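Local coordinates for large exoprotein involved in heme utilization or adhesion (Yersinia kristensenii ATCC 33638, PDB 5E3E) that is the C-terminal toxin of a contact-dependent growth inhibition system, probably an RNA-cleaving enzyme of the RNase A superfamily, bound here by its immunity protein, at residues A28-T32 with T109-T113; K43-N48 with E65-Q69; N71-I76 with S87-A91. One frame throughout, in Å; residues are numbered along the deposited sequence.

Contact 1: residues A28-T32 with T109-T113; sequences ASSFT and TGYPT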
ATOM      1  N   ALA B  28      -9.967   3.226   4.474  1.00 13.62           N
ATOM      2  CA  ALA B  28     -10.269   3.629   3.118  1.00 13.19           C
ATOM      3  C   ALA B  28     -10.244   5.134   3.061  1.00 12.59           C
ATOM      4  O   ALA B  28     -10.773   5.815   3.936  1.00 12.85           O
ATOM      5  CB  ALA B  28     -11.626   3.100   2.729  1.00 13.21           C
ATOM      6  N   SER B  29      -9.709   5.673   1.993  1.00 12.26           N
ATOM      7  CA  SER B  29      -9.577   7.112   1.886  1.00 11.98           C
ATOM      8  C   SER B  29      -9.869   7.622   0.469  1.00 12.15           C
ATOM      9  O   SER B  29      -9.879   6.853  -0.508  1.00 11.96           O
ATOM     10  CB  SER B  29      -8.172   7.498   2.316  1.00 12.05           C
ATOM     11  OG  SER B  29      -7.199   6.954   1.411  1.00 11.75           O
ATOM     12  N   SER B  30     -10.047   8.937   0.377  1.00 12.04           N
ATOM     13  CA  SER B  30     -10.440   9.594  -0.864  1.00 12.54           C
ATOM     14  C   SER B  30      -9.967  11.048  -0.847  1.00 12.47           C
ATOM     15  O   SER B  30     -10.133  11.738   0.169  1.00 12.60           O
ATOM     16  CB  SER B  30     -11.955   9.568  -1.027  1.00 12.73           C
ATOM     17  OG  SER B  30     -12.351  10.270  -2.183  1.00 13.27           O
ATOM     18  N   PHE B  31      -9.415  11.502  -1.976  1.00 12.64           N
ATOM     19  CA  PHE B  31      -9.128  12.919  -2.196  1.00 13.19           C
ATOM     20  C   PHE B  31     -10.446  13.685  -2.255  1.00 13.84           C
ATOM     21  O   PHE B  31     -11.477  13.155  -2.666  1.00 13.55           O
ATOM     22  CB  PHE B  31      -8.382  13.151  -3.504  1.00 13.12           C
ATOM     23  CG  PHE B  31      -7.011  12.558  -3.529  1.00 12.80           C
ATOM     24  CD1 PHE B  31      -5.977  13.132  -2.782  1.00 12.66           C
ATOM     25  CD2 PHE B  31      -6.755  11.412  -4.262  1.00 12.59           C
ATOM     26  CE1 PHE B  31      -4.719  12.596  -2.816  1.00 12.75           C
ATOM     27  CE2 PHE B  31      -5.505  10.886  -4.302  1.00 12.64           C
ATOM     28  CZ  PHE B  31      -4.479  11.467  -3.555  1.00 12.71           C
ATOM     29  N   THR B  32     -10.405  14.927  -1.822  1.00 14.59           N
ATOM     30  CA  THR B  32     -11.607  15.776  -1.778  1.00 15.84           C
ATOM     31  C   THR B  32     -12.280  15.877  -3.147  1.00 16.60           C
ATOM     32  O   THR B  32     -13.489  15.834  -3.252  1.00 17.11           O
ATOM     33  CB  THR B  32     -11.212  17.165  -1.342  1.00 16.53           C
ATOM     34  OG1 THR B  32     -10.584  17.057  -0.067  1.00 17.15           O
ATOM     35  CG2 THR B  32     -12.444  18.078  -1.203  1.00 17.30           C
ATOM     36  N   THR B 109      -2.434   3.740  -8.883  1.00 14.89           N
ATOM     37  CA  THR B 109      -3.463   4.304  -7.991  1.00 14.70           C
ATOM     38  C   THR B 109      -2.828   5.331  -7.076  1.00 13.79           C
ATOM     39  O   THR B 109      -1.626   5.584  -7.141  1.00 13.63           O
ATOM     40  CB  THR B 109      -4.166   3.192  -7.167  1.00 14.97           C
ATOM     41  OG1 THR B 109      -5.354   3.698  -6.525  1.00 15.42           O
ATOM     42  CG2 THR B 109      -3.250   2.568  -6.188  1.00 14.83           C
ATOM     43  N   GLY B 110      -3.663   5.950  -6.261  1.00 13.17           N
ATOM     44  CA  GLY B 110      -3.155   6.872  -5.254  1.00 12.68           C
ATOM     45  C   GLY B 110      -4.296   7.303  -4.349  1.00 12.46           C
ATOM     46  O   GLY B 110      -5.446   7.245  -4.735  1.00 12.77           O
ATOM     47  N   TYR B 111      -3.950   7.748  -3.138  1.00 12.07           N
ATOM     48  CA  TYR B 111      -4.954   8.128  -2.160  1.00 12.29           C
ATOM     49  C   TYR B 111      -4.332   8.790  -0.951  1.00 12.50           C
ATOM     50  O   TYR B 111      -3.126   8.654  -0.703  1.00 12.24           O
ATOM     51  CB  TYR B 111      -5.757   6.919  -1.689  1.00 12.34           C
ATOM     52  CG  TYR B 111      -4.970   5.620  -1.477  1.00 12.07           C
ATOM     53  CD1 TYR B 111      -4.120   5.444  -0.380  1.00 12.00           C
ATOM     54  CD2 TYR B 111      -5.100   4.589  -2.386  1.00 12.26           C
ATOM     55  CE1 TYR B 111      -3.415   4.239  -0.215  1.00 12.10           C
ATOM     56  CE2 TYR B 111      -4.440   3.391  -2.225  1.00 12.45           C
ATOM     57  CZ  TYR B 111      -3.605   3.230  -1.137  1.00 12.39           C
ATOM     58  OH  TYR B 111      -2.993   2.021  -1.034  1.00 12.98           O
ATOM     59  N   PRO B 112      -5.160   9.470  -0.153  1.00 13.16           N
ATOM     60  CA  PRO B 112      -4.604  10.086   1.059  1.00 13.68           C
ATOM     61  C   PRO B 112      -4.162   9.032   2.069  1.00 14.41           C
ATOM     62  O   PRO B 112      -4.729   7.923   2.086  1.00 13.82           O
ATOM     63  CB  PRO B 112      -5.765  10.887   1.620  1.00 14.05           C
ATOM     64  CG  PRO B 112      -6.696  11.117   0.468  1.00 14.09           C
ATOM     65  CD  PRO B 112      -6.526   9.929  -0.437  1.00 13.72           C
ATOM     66  N   THR B 113      -3.182   9.388   2.897  1.00 15.79           N
ATOM     67  CA  THR B 113      -2.693   8.506   3.942  1.00 18.02           C
ATOM     68  C   THR B 113      -2.637   9.286   5.242  1.00 20.68           C
ATOM     69  O   THR B 113      -2.211  10.415   5.243  1.00 21.80           O
ATOM     70  CB  THR B 113      -1.301   7.914   3.612  1.00 18.04           C
ATOM     71  OG1 THR B 113      -0.372   8.957   3.273  1.00 19.07           O
ATOM     72  CG2 THR B 113      -1.382   6.955   2.445  1.00 17.95           C
TER
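Pro112 lies over a face of the Phe31 ring, its CD 3.8 Å from the ring centroid and almost exactly on the ring normal, a CH-pi contact in the core of an RNase A-like fold. The strands that carry the two residues run at 101° to each other, consistent with a strongly curled antiparallel sheet, and they meet through side chains of one against side chain and backbone of the other. Pro112 CG lies over the same face, 3.9 Å from Phe31 CD1. Farther along, Phe31 CE2 reaches Tyr111 CA at 3.5 Å, so the ring tip rests against the backbone of 110-111. With chi1 at -66°, CG of Phe31 sits beside the backbone N and the ring swings in under the proline.

The polar grip comes from Ser29: its OG donates to Pro112 O over 2.7 Å, somewhat tilted from the carbonyl plane. A chi1 of 65° puts that hydroxyl between backbone N and carbonyl carbon, where it also lies 3.4 Å from Tyr111 CB. Gly110 O, by contrast, is buried with no hydrogen-bonding partner.

In the next shell, Ala37 and Val40 of helix 34-47 pack on Phe31, and Val88 and Ile74 on Pro112. His8 bonds Ser29 O through ND1 and meets the Tyr111 ring, while Gln20 of the CdiI immunity protein takes up Ser29 N and Tyr111 OH. The backbone oxygen Ser30 O lies 3.5 Å from Pro112 CG.

Contact 2: residues K43-N48 with E65-Q69; sequences KAIDSN and EIDYQ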
ATOM      1  N   LYS B  43       2.483  17.230  -7.597  1.00 23.60           N
ATOM      2  CA  LYS B  43       3.498  17.606  -6.590  1.00 24.86           C
ATOM      3  C   LYS B  43       4.324  16.395  -6.113  1.00 24.10           C
ATOM      4  O   LYS B  43       5.540  16.481  -5.928  1.00 24.88           O
ATOM      5  CB  LYS B  43       2.862  18.312  -5.396  1.00 25.99           C
ATOM      6  CG  LYS B  43       2.317  19.699  -5.733  1.00 28.39           C
ATOM      7  CD  LYS B  43       1.750  20.387  -4.510  1.00 30.72           C
ATOM      8  CE  LYS B  43       0.414  19.796  -4.105  1.00 31.90           C
ATOM      9  NZ  LYS B  43      -0.315  20.661  -3.148  1.00 32.69           N
ATOM     10  N   ALA B  44       3.665  15.264  -5.919  1.00 22.29           N
ATOM     11  CA  ALA B  44       4.342  14.054  -5.477  1.00 21.69           C
ATOM     12  C   ALA B  44       5.312  13.566  -6.544  1.00 21.76           C
ATOM     13  O   ALA B  44       6.424  13.156  -6.235  1.00 21.95           O
ATOM     14  CB  ALA B  44       3.327  12.959  -5.149  1.00 21.42           C
ATOM     15  N   ILE B  45       4.909  13.597  -7.805  1.00 22.31           N
ATOM     16  CA  ILE B  45       5.831  13.179  -8.874  1.00 24.09           C
ATOM     17  C   ILE B  45       7.041  14.135  -8.955  1.00 25.71           C
ATOM     18  O   ILE B  45       8.209  13.696  -9.026  1.00 25.71           O
ATOM     19  CB  ILE B  45       5.117  13.098 -10.233  1.00 24.63           C
ATOM     20  CG1 ILE B  45       4.194  11.872 -10.278  1.00 24.78           C
ATOM     21  CG2 ILE B  45       6.144  13.057 -11.377  1.00 25.56           C
ATOM     22  CD1 ILE B  45       3.098  11.983 -11.319  1.00 25.36           C
ATOM     23  N   ASP B  46       6.765  15.428  -8.920  1.00 27.59           N
ATOM     24  CA  ASP B  46       7.816  16.431  -9.042  1.00 29.95           C
ATOM     25  C   ASP B  46       8.787  16.393  -7.872  1.00 30.20           C
ATOM     26  O   ASP B  46      10.005  16.503  -8.064  1.00 30.59           O
ATOM     27  CB  ASP B  46       7.230  17.836  -9.188  1.00 32.71           C
ATOM     28  CG  ASP B  46       6.560  18.053 -10.545  1.00 35.13           C
ATOM     29  OD1 ASP B  46       6.848  17.299 -11.505  1.00 39.55           O
ATOM     30  OD2 ASP B  46       5.745  18.981 -10.654  1.00 38.50           O
ATOM     31  N   SER B  47       8.284  16.213  -6.662  1.00 29.10           N
ATOM     32  CA  SER B  47       9.179  16.125  -5.511  1.00 29.66           C
ATOM     33  C   SER B  47       9.908  14.773  -5.372  1.00 29.44           C
ATOM     34  O   SER B  47      10.795  14.647  -4.525  1.00 30.14           O
ATOM     35  CB  SER B  47       8.452  16.511  -4.225  1.00 30.39           C
ATOM     36  OG  SER B  47       7.638  15.475  -3.755  1.00 30.45           O
ATOM     37  N   ASN B  48       9.558  13.778  -6.196  1.00 27.71           N
ATOM     38  CA  ASN B  48      10.216  12.455  -6.162  1.00 26.55           C
ATOM     39  C   ASN B  48      10.884  12.095  -7.476  1.00 26.78           C
ATOM     40  O   ASN B  48      11.118  10.918  -7.760  1.00 25.86           O
ATOM     41  CB  ASN B  48       9.197  11.371  -5.823  1.00 25.72           C
ATOM     42  CG  ASN B  48       8.796  11.395  -4.368  1.00 26.00           C
ATOM     43  OD1 ASN B  48       9.495  10.853  -3.504  1.00 26.65           O
ATOM     44  ND2 ASN B  48       7.668  12.012  -4.087  1.00 25.78           N
ATOM     45  N   GLU B  65       6.501   3.238  -4.942  1.00 15.65           N
ATOM     46  CA  GLU B  65       5.744   4.083  -4.008  1.00 16.55           C
ATOM     47  C   GLU B  65       6.344   5.475  -3.974  1.00 17.08           C
ATOM     48  O   GLU B  65       7.555   5.621  -3.775  1.00 16.88           O
ATOM     49  CB  GLU B  65       5.872   3.474  -2.601  1.00 17.16           C
ATOM     50  CG  GLU B  65       5.321   4.322  -1.463  1.00 17.99           C
ATOM     51  CD  GLU B  65       5.614   3.745  -0.088  1.00 18.92           C
ATOM     52  OE1 GLU B  65       6.012   2.541   0.021  1.00 18.78           O
ATOM     53  OE2 GLU B  65       5.394   4.512   0.905  1.00 19.23           O
ATOM     54  N   ILE B  66       5.517   6.511  -4.126  1.00 17.52           N
ATOM     55  CA  ILE B  66       5.987   7.850  -3.934  1.00 19.34           C
ATOM     56  C   ILE B  66       5.023   8.525  -2.992  1.00 18.97           C
ATOM     57  O   ILE B  66       3.814   8.454  -3.176  1.00 18.64           O
ATOM     58  CB  ILE B  66       6.154   8.652  -5.235  1.00 21.10           C
ATOM     59  CG1 ILE B  66       4.854   8.776  -5.985  1.00 22.00           C
ATOM     60  CG2 ILE B  66       7.203   7.977  -6.137  1.00 21.32           C
ATOM     61  CD1 ILE B  66       4.834   9.882  -7.021  1.00 23.74           C
ATOM     62  N   ASP B  67       5.579   9.146  -1.975  1.00 19.35           N
ATOM     63  CA  ASP B  67       4.782   9.733  -0.909  1.00 20.14           C
ATOM     64  C   ASP B  67       4.798  11.238  -1.002  1.00 19.97           C
ATOM     65  O   ASP B  67       5.695  11.843  -1.615  1.00 20.24           O
ATOM     66  CB  ASP B  67       5.265   9.207   0.445  1.00 21.44           C
ATOM     67  CG  ASP B  67       5.036   7.691   0.589  1.00 22.86           C
ATOM     68  OD1 ASP B  67       3.875   7.248   0.452  1.00 24.76           O
ATOM     69  OD2 ASP B  67       6.003   6.940   0.804  1.00 24.05           O
ATOM     70  N   TYR B  68       3.736  11.832  -0.467  1.00 19.44           N
ATOM     71  CA  TYR B  68       3.489  13.254  -0.491  1.00 20.15           C
ATOM     72  C   TYR B  68       3.194  13.618   0.954  1.00 20.20           C
ATOM     73  O   TYR B  68       2.413  12.926   1.616  1.00 18.46           O
ATOM     74  CB  TYR B  68       2.263  13.525  -1.340  1.00 20.58           C
ATOM     75  CG  TYR B  68       1.699  14.933  -1.232  1.00 21.64           C
ATOM     76  CD1 TYR B  68       2.261  15.974  -1.958  1.00 22.52           C
ATOM     77  CD2 TYR B  68       0.609  15.209  -0.417  1.00 21.72           C
ATOM     78  CE1 TYR B  68       1.757  17.239  -1.877  1.00 22.65           C
ATOM     79  CE2 TYR B  68       0.069  16.489  -0.346  1.00 22.05           C
ATOM     80  CZ  TYR B  68       0.662  17.500  -1.076  1.00 23.15           C
ATOM     81  OH  TYR B  68       0.167  18.793  -1.025  1.00 23.92           O
ATOM     82  N   GLN B  69       3.844  14.668   1.456  1.00 21.59           N
ATOM     83  CA  GLN B  69       3.606  15.146   2.793  1.00 23.04           C
ATOM     84  C   GLN B  69       3.161  16.616   2.714  1.00 22.59           C
ATOM     85  O   GLN B  69       3.665  17.395   1.904  1.00 22.03           O
ATOM     86  CB  GLN B  69       4.874  15.003   3.649  1.00 26.63           C
ATOM     87  CG  GLN B  69       5.385  13.562   3.777  1.00 29.73           C
ATOM     88  CD  GLN B  69       6.296  13.125   2.627  1.00 34.69           C
ATOM     89  OE1 GLN B  69       7.078  13.930   2.085  1.00 40.95           O
ATOM     90  NE2 GLN B  69       6.221  11.835   2.261  1.00 36.67           N
TER
HETATM   91  O   HOH W   1       8.344   9.202  -1.452  1.00 19.19           O
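Ala44 and Ile66 form the tight centre of this helix-on-sheet contact. Ala44 CB points toward the strand and meets Ile66 CD1 at 3.9 Å and, on its other flank, the CB of Tyr68. The same Ile66 methyl touches Ile45 CG1; Ile66 CG1 stands between its own backbone N and carbonyl carbon, carrying CD1 in under the helix. Ile93 of neighbouring strand 86-97 packs on both Ala44 and Ile66.

Asn48, just past the last turn, ties helix to strand. Its ND2 gives one N-H to Ala44 O at 2.7 Å, nearly straight (171°) and in the amide plane, and the other to Asp67 O at 3.2 Å, more bent (150°). Both amide hydrogens are thereby used and the group is held against rotation. OD1 accepts from a water that in turn accepts from Asp67 N, so the amide spans both polar groups of the Asp67 backbone.

The outer side is looser. The exposed Lys43 chain passes obliquely by the CE1 and OH end of Tyr68, its CE 3.6 Å from CE1, and bends at chi3 (-74°) to bring NZ within 2.9 Å of Tyr68 OH, a hydrogen bond at the solvent side of the contact. CB of Asp67 points away from the helix, and its OD1 forms a salt bridge with Arg92. Such packing of a helix against an antiparallel sheet belongs to the alpha+beta architecture of this RNase A-like toxin domain.

Contact 3: residues N71-I76 with S87-A91; sequences NVPIGI and SVTNA. With NA (sodium ion), chain G.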
ATOM      1  N   ASN B  71       0.765  19.886   5.236  1.00 22.07           N
ATOM      2  CA  ASN B  71       0.035  20.263   6.430  1.00 23.05           C
ATOM      3  C   ASN B  71      -1.329  20.877   6.070  1.00 22.48           C
ATOM      4  O   ASN B  71      -1.853  21.682   6.833  1.00 22.93           O
ATOM      5  CB  ASN B  71       0.845  21.268   7.290  1.00 24.99           C
ATOM      6  CG  ASN B  71       2.211  20.715   7.743  1.00 26.85           C
ATOM      7  OD1 ASN B  71       2.293  19.644   8.346  1.00 28.73           O
ATOM      8  ND2 ASN B  71       3.281  21.472   7.487  1.00 27.92           N
ATOM      9  N   VAL B  72      -1.905  20.505   4.916  1.00 21.17           N
ATOM     10  CA  VAL B  72      -3.211  21.018   4.476  1.00 21.16           C
ATOM     11  C   VAL B  72      -4.051  19.813   4.023  1.00 20.80           C
ATOM     12  O   VAL B  72      -3.558  18.966   3.278  1.00 18.82           O
ATOM     13  CB  VAL B  72      -3.072  22.057   3.332  1.00 22.17           C
ATOM     14  CG1 VAL B  72      -4.413  22.433   2.745  1.00 22.63           C
ATOM     15  CG2 VAL B  72      -2.378  23.324   3.844  1.00 22.99           C
ATOM     16  N   PRO B  73      -5.304  19.720   4.505  1.00 20.01           N
ATOM     17  CA  PRO B  73      -6.132  18.555   4.156  1.00 19.11           C
ATOM     18  C   PRO B  73      -6.379  18.431   2.680  1.00 18.02           C
ATOM     19  O   PRO B  73      -6.751  19.405   2.012  1.00 17.68           O
ATOM     20  CB  PRO B  73      -7.458  18.809   4.889  1.00 20.02           C
ATOM     21  CG  PRO B  73      -7.225  19.934   5.808  1.00 20.88           C
ATOM     22  CD  PRO B  73      -6.047  20.696   5.310  1.00 21.02           C
ATOM     23  N   ILE B  74      -6.187  17.210   2.181  1.00 16.85           N
ATOM     24  CA  ILE B  74      -6.428  16.884   0.790  1.00 16.14           C
ATOM     25  C   ILE B  74      -7.481  15.804   0.605  1.00 15.14           C
ATOM     26  O   ILE B  74      -7.763  15.387  -0.518  1.00 15.23           O
ATOM     27  CB  ILE B  74      -5.088  16.547   0.052  1.00 16.99           C
ATOM     28  CG1 ILE B  74      -4.244  15.453   0.752  1.00 17.72           C
ATOM     29  CG2 ILE B  74      -4.226  17.781  -0.040  1.00 17.52           C
ATOM     30  CD1 ILE B  74      -4.944  14.189   1.062  1.00 18.28           C
ATOM     31  N   GLY B  75      -8.113  15.366   1.689  1.00 14.67           N
ATOM     32  CA  GLY B  75      -9.096  14.324   1.635  1.00 14.29           C
ATOM     33  C   GLY B  75      -9.445  13.790   3.009  1.00 14.25           C
ATOM     34  O   GLY B  75      -9.150  14.450   4.047  1.00 14.43           O
ATOM     35  N   ILE B  76     -10.094  12.624   2.976  1.00 13.93           N
ATOM     36  CA  ILE B  76     -10.692  12.007   4.143  1.00 14.05           C
ATOM     37  C   ILE B  76     -10.323  10.529   4.204  1.00 13.96           C
ATOM     38  O   ILE B  76     -10.014   9.903   3.187  1.00 13.27           O
ATOM     39  CB  ILE B  76     -12.227  12.157   4.203  1.00 14.10           C
ATOM     40  CG1 ILE B  76     -12.896  11.555   2.956  1.00 13.91           C
ATOM     41  CG2 ILE B  76     -12.586  13.637   4.402  1.00 14.34           C
ATOM     42  CD1 ILE B  76     -14.404  11.467   3.006  1.00 14.19           C
ATOM     43  N   SER B  87      -9.757  14.036   8.578  1.00 20.79           N
ATOM     44  CA  SER B  87      -9.153  14.788   7.477  1.00 21.48           C
ATOM     45  C   SER B  87      -7.686  14.395   7.443  1.00 21.15           C
ATOM     46  O   SER B  87      -7.069  14.137   8.480  1.00 22.81           O
ATOM     47  CB  SER B  87      -9.324  16.312   7.630  1.00 23.04           C
ATOM     48  OG  SER B  87     -10.707  16.603   7.640  1.00 26.62           O
ATOM     49  N   VAL B  88      -7.131  14.284   6.253  1.00 19.55           N
ATOM     50  CA  VAL B  88      -5.766  13.786   6.130  1.00 19.18           C
ATOM     51  C   VAL B  88      -4.994  14.692   5.179  1.00 17.72           C
ATOM     52  O   VAL B  88      -5.574  15.278   4.248  1.00 17.16           O
ATOM     53  CB  VAL B  88      -5.750  12.309   5.755  1.00 20.81           C
ATOM     54  CG1 VAL B  88      -6.226  11.464   6.953  1.00 21.63           C
ATOM     55  CG2 VAL B  88      -6.657  12.073   4.609  1.00 20.73           C
ATOM     56  N   THR B  89      -3.701  14.839   5.451  1.00 16.95           N
ATOM     57  CA  THR B  89      -2.855  15.801   4.754  1.00 16.53           C
ATOM     58  C   THR B  89      -1.756  15.159   3.876  1.00 15.77           C
ATOM     59  O   THR B  89      -1.154  15.834   3.044  1.00 15.66           O
ATOM     60  CB  THR B  89      -2.178  16.711   5.779  1.00 17.31           C
ATOM     61  OG1 THR B  89      -1.381  15.926   6.685  1.00 17.63           O
ATOM     62  CG2 THR B  89      -3.244  17.469   6.608  1.00 17.69           C
ATOM     63  N   ASN B  90      -1.496  13.875   4.067  1.00 15.22           N
ATOM     64  CA  ASN B  90      -0.460  13.180   3.304  1.00 15.21           C
ATOM     65  C   ASN B  90      -1.084  12.276   2.238  1.00 14.14           C
ATOM     66  O   ASN B  90      -2.261  12.008   2.280  1.00 13.60           O
ATOM     67  CB  ASN B  90       0.345  12.318   4.233  1.00 15.97           C
ATOM     68  CG  ASN B  90       1.160  13.128   5.207  1.00 17.61           C
ATOM     69  OD1 ASN B  90       1.294  14.344   5.080  1.00 17.64           O
ATOM     70  ND2 ASN B  90       1.745  12.431   6.191  1.00 19.43           N
ATOM     71  N   ALA B  91      -0.278  11.778   1.320  1.00 13.71           N
ATOM     72  CA  ALA B  91      -0.788  10.881   0.284  1.00 13.27           C
ATOM     73  C   ALA B  91       0.237   9.903  -0.231  1.00 13.15           C
ATOM     74  O   ALA B  91       1.424  10.083  -0.030  1.00 13.59           O
ATOM     75  CB  ALA B  91      -1.329  11.684  -0.880  1.00 13.39           C
TER
HETATM   76 NA    NA G 301       0.916  15.751   7.183  1.00 32.50          NA
HETATM   77  O   HOH W   2       0.435  17.292   8.875  1.00 29.93           O
HETATM   78  O   HOH W   3     -10.542  16.826   4.506  1.00 25.68           O
HETATM   79  O   HOH W   4       0.109  13.860   8.412  1.00 29.75           O
HETATM   80  O   HOH W   5       3.050  15.368   7.859  1.00 33.31           O
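A sodium ion is bound at Thr89, where strand 86-97 is interrupted beside Val72, at the open end of the beta hairpin of strands 75-79 and 86-97. Thr89 OG1 binds the metal at 2.4 Å and Asn90 OD1 at 2.6 Å; three waters and Ser70 O complete six ligands. Thr89 has chi1 59°, which turns OG1 to the ion while CG2 lies against the Val72 carbonyl group, 3.6 Å from its C. Asn71 joins indirectly, its OD1 accepting from one of the metal-bound waters.

Away from the ion, backbone bonds join the two segments. Ile74 N donates to Val88 O at 2.9 Å, and Val88 N to Gly75 O. Pro73 CA adds a CA-H...O contact to Val88 O at 3.3 Å. CD1 of Ile74 lies to the side of the same carbonyl, 3.4 Å from Val88 O, and the side chain packs inward against Phe31 and Val40. On the outer side, Gly75 O also takes a hydrogen from a water, 2.8 Å away, which is itself hydrogen-bonded to Ser87 OG.

Along the chain, contact 1 encloses the other two, with contact 2 closing before contact 3 opens. All three reach one curled antiparallel sheet. The centres of contacts 1 and 3 are 9 Å apart, and that of contact 2 lies 14 Å from each. Strand 86-97 is the spine: it pairs with 63-68, 75-79 and 105-113, so Ala91 O meets Tyr68 N at 2.9 Å while Asn90 O meets Thr113 N at 2.8 Å. Contacts 1 and 2 do not touch, but strand 27-31 leads into helix 34-47. The immunity protein reaches contacts 1 and 2; no other chain touches the segments of contact 3. Strand 86-97 thus ties helix contact, strand crossing and sodium site into one domain.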